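Local coordinates for heat shock protein, putative (Plasmodium falciparum, PDB 1Y6Z) that probably works as part of an Hsp90-family chaperone that uses ATP hydrolysis to help client proteins fold, this fragment being its middle domain, at residues 180-185 with 228-233. Sequence-based numbering, arbitrary orientation.
Sequences SINSGD and NYDVLF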
loop_
_atom_site.group_PDB
_atom_site.type_symbol
_atom_site.label_atom_id
_atom_site.label_comp_id
_atom_site.label_asym_id
_atom_site.label_seq_id
_atom_site.Cartn_x
_atom_site.Cartn_y
_atom_site.Cartn_z
ATOM N N SER B 180 3.124 -9.707 24.086
ATOM C CA SER B 180 4.502 -9.449 24.468
ATOM C C SER B 180 4.555 -9.298 25.985
ATOM O O SER B 180 3.507 -9.395 26.640
ATOM C CB SER B 180 5.010 -8.186 23.805
ATOM O OG SER B 180 4.376 -7.059 24.366
ATOM N N ILE B 181 5.750 -9.031 26.529
ATOM C CA ILE B 181 5.874 -8.689 27.968
ATOM C C ILE B 181 5.091 -7.413 28.308
ATOM O O ILE B 181 4.363 -7.378 29.297
ATOM C CB ILE B 181 7.362 -8.531 28.412
ATOM C CG1 ILE B 181 8.194 -9.796 28.049
ATOM C CG2 ILE B 181 7.435 -8.145 29.911
ATOM C CD1 ILE B 181 9.770 -9.693 28.275
ATOM N N ASN B 182 5.243 -6.358 27.506
ATOM C CA ASN B 182 4.613 -5.100 27.852
ATOM C C ASN B 182 3.174 -4.912 27.404
ATOM O O ASN B 182 2.529 -3.963 27.844
ATOM C CB ASN B 182 5.462 -3.919 27.416
ATOM C CG ASN B 182 6.864 -3.987 27.967
ATOM O OD1 ASN B 182 7.773 -3.336 27.437
ATOM N ND2 ASN B 182 7.068 -4.816 29.000
ATOM N N SER B 183 2.667 -5.820 26.552
ATOM C CA SER B 183 1.376 -5.615 25.864
ATOM C C SER B 183 0.114 -5.788 26.732
ATOM O O SER B 183 -0.926 -5.155 26.468
ATOM C CB SER B 183 1.282 -6.516 24.629
ATOM O OG SER B 183 0.865 -7.821 24.987
ATOM N N GLY B 184 0.172 -6.655 27.731
ATOM C CA GLY B 184 -0.981 -6.832 28.625
ATOM C C GLY B 184 -1.887 -7.941 28.151
ATOM O O GLY B 184 -1.405 -8.911 27.574
ATOM N N ASP B 185 -3.196 -7.813 28.375
ATOM C CA ASP B 185 -4.111 -8.843 27.880
ATOM C C ASP B 185 -4.508 -8.519 26.453
ATOM O O ASP B 185 -5.481 -9.075 25.939
ATOM C CB ASP B 185 -5.363 -9.013 28.756
ATOM C CG ASP B 185 -5.045 -9.450 30.167
ATOM O OD1 ASP B 185 -4.065 -10.216 30.384
ATOM O OD2 ASP B 185 -5.792 -9.029 31.074
ATOM N N ASN B 228 15.159 -3.705 29.926
ATOM C CA ASN B 228 13.797 -3.185 29.771
ATOM C C ASN B 228 13.334 -3.215 28.309
ATOM O O ASN B 228 12.638 -2.304 27.835
ATOM C CB ASN B 228 13.710 -1.761 30.316
ATOM C CG ASN B 228 13.882 -1.712 31.838
ATOM O OD1 ASN B 228 13.011 -2.170 32.579
ATOM N ND2 ASN B 228 15.033 -1.204 32.294
ATOM N N TYR B 229 13.796 -4.209 27.571
ATOM C CA TYR B 229 13.359 -4.366 26.171
ATOM C C TYR B 229 12.048 -5.164 26.170
ATOM O O TYR B 229 11.860 -6.058 27.021
ATOM C CB TYR B 229 14.430 -5.059 25.333
ATOM C CG TYR B 229 15.673 -4.237 25.030
ATOM C CD1 TYR B 229 15.772 -2.890 25.412
ATOM C CD2 TYR B 229 16.760 -4.825 24.369
ATOM C CE1 TYR B 229 16.919 -2.139 25.135
ATOM C CE2 TYR B 229 17.928 -4.075 24.065
ATOM C CZ TYR B 229 17.992 -2.743 24.458
ATOM O OH TYR B 229 19.119 -1.997 24.175
ATOM N N ASP B 230 11.122 -4.849 25.252
ATOM C CA ASP B 230 9.984 -5.751 25.072
ATOM C C ASP B 230 10.411 -6.963 24.264
ATOM O O ASP B 230 11.362 -6.901 23.477
ATOM C CB ASP B 230 8.760 -5.039 24.444
ATOM C CG ASP B 230 7.440 -5.820 24.663
ATOM O OD1 ASP B 230 7.413 -6.752 25.484
ATOM O OD2 ASP B 230 6.414 -5.471 24.024
ATOM N N VAL B 231 9.686 -8.065 24.464
ATOM C CA VAL B 231 9.888 -9.298 23.744
ATOM C C VAL B 231 8.515 -9.864 23.393
ATOM O O VAL B 231 7.647 -10.022 24.247
ATOM C CB VAL B 231 10.622 -10.357 24.597
ATOM C CG1 VAL B 231 10.741 -11.693 23.863
ATOM C CG2 VAL B 231 12.011 -9.875 24.923
ATOM N N LEU B 232 8.345 -10.209 22.122
ATOM C CA LEU B 232 7.092 -10.840 21.678
ATOM C C LEU B 232 7.073 -12.311 22.034
ATOM O O LEU B 232 8.124 -12.949 22.085
ATOM C CB LEU B 232 6.979 -10.767 20.157
ATOM C CG LEU B 232 7.248 -9.386 19.582
ATOM C CD1 LEU B 232 7.535 -9.568 18.054
ATOM C CD2 LEU B 232 6.051 -8.522 19.945
ATOM N N PHE B 233 5.874 -12.856 22.205
ATOM C CA PHE B 233 5.730 -14.287 22.468
ATOM C C PHE B 233 5.294 -15.098 21.235
ATOM O O PHE B 233 4.298 -14.768 20.583
ATOM C CB PHE B 233 4.710 -14.495 23.590
ATOM C CG PHE B 233 5.055 -13.800 24.900
ATOM C CD1 PHE B 233 4.040 -13.357 25.741
ATOM C CD2 PHE B 233 6.384 -13.593 25.287
ATOM C CE1 PHE B 233 4.346 -12.717 26.963
ATOM C CE2 PHE B 233 6.703 -12.941 26.504
ATOM C CZ PHE B 233 5.701 -12.508 27.324
#
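The F233 ring has S180 across one face: S180 CA stands 4.0 Å above the ring plane, over the ring centre, and the S180 carbonyl carbon lies over the same face. The I181 side chain crosses that of F233 at about a right angle, its CG1 lying 3.8 Å from F233 CZ. A second flat pair is formed by the N182 amide and the D230 carboxylate, whose planes are only 9° apart; the groups stack while their side chains run past each other in opposite directions, with N182 OD1 3.6 Å from D230 CB.

Polar evidence converges on D230. Its OD2 accepts from S180 OG at 2.6 Å, through the syn lone pair. Its OD1 takes backbone N-H groups from opposite faces of the carboxylate plane: N182 N at 3.0 Å, 48° out of that plane, and V231 N, the next residue of its own chain segment. With CG anti to the backbone N (chi1 -162°), the end of the D230 side chain comes close to the 180-183 turn, and three bonds to its two oxygens limit its rotation. The backbones add I181 N to V231 O at 3.1 Å, and S180 forms a single beta bridge with L232. Within the turn, S180 N donates to S183 OG, and S183 N returns a weak bond to S180 OG. I181 CD1 rests 3.8 Å from V231 CB, extending the apolar contact beside F233.

Strand 231-234 is an outer strand of the parallel three-stranded sheet, where L232 pairs with Y205 and I207 of strand 204-208. Its other side receives the loop between strands 177-178 and 188-189: a turn whose N182 N-H is bonded to an aspartate side chain at the start of that edge strand, within the Hsp90 middle domain.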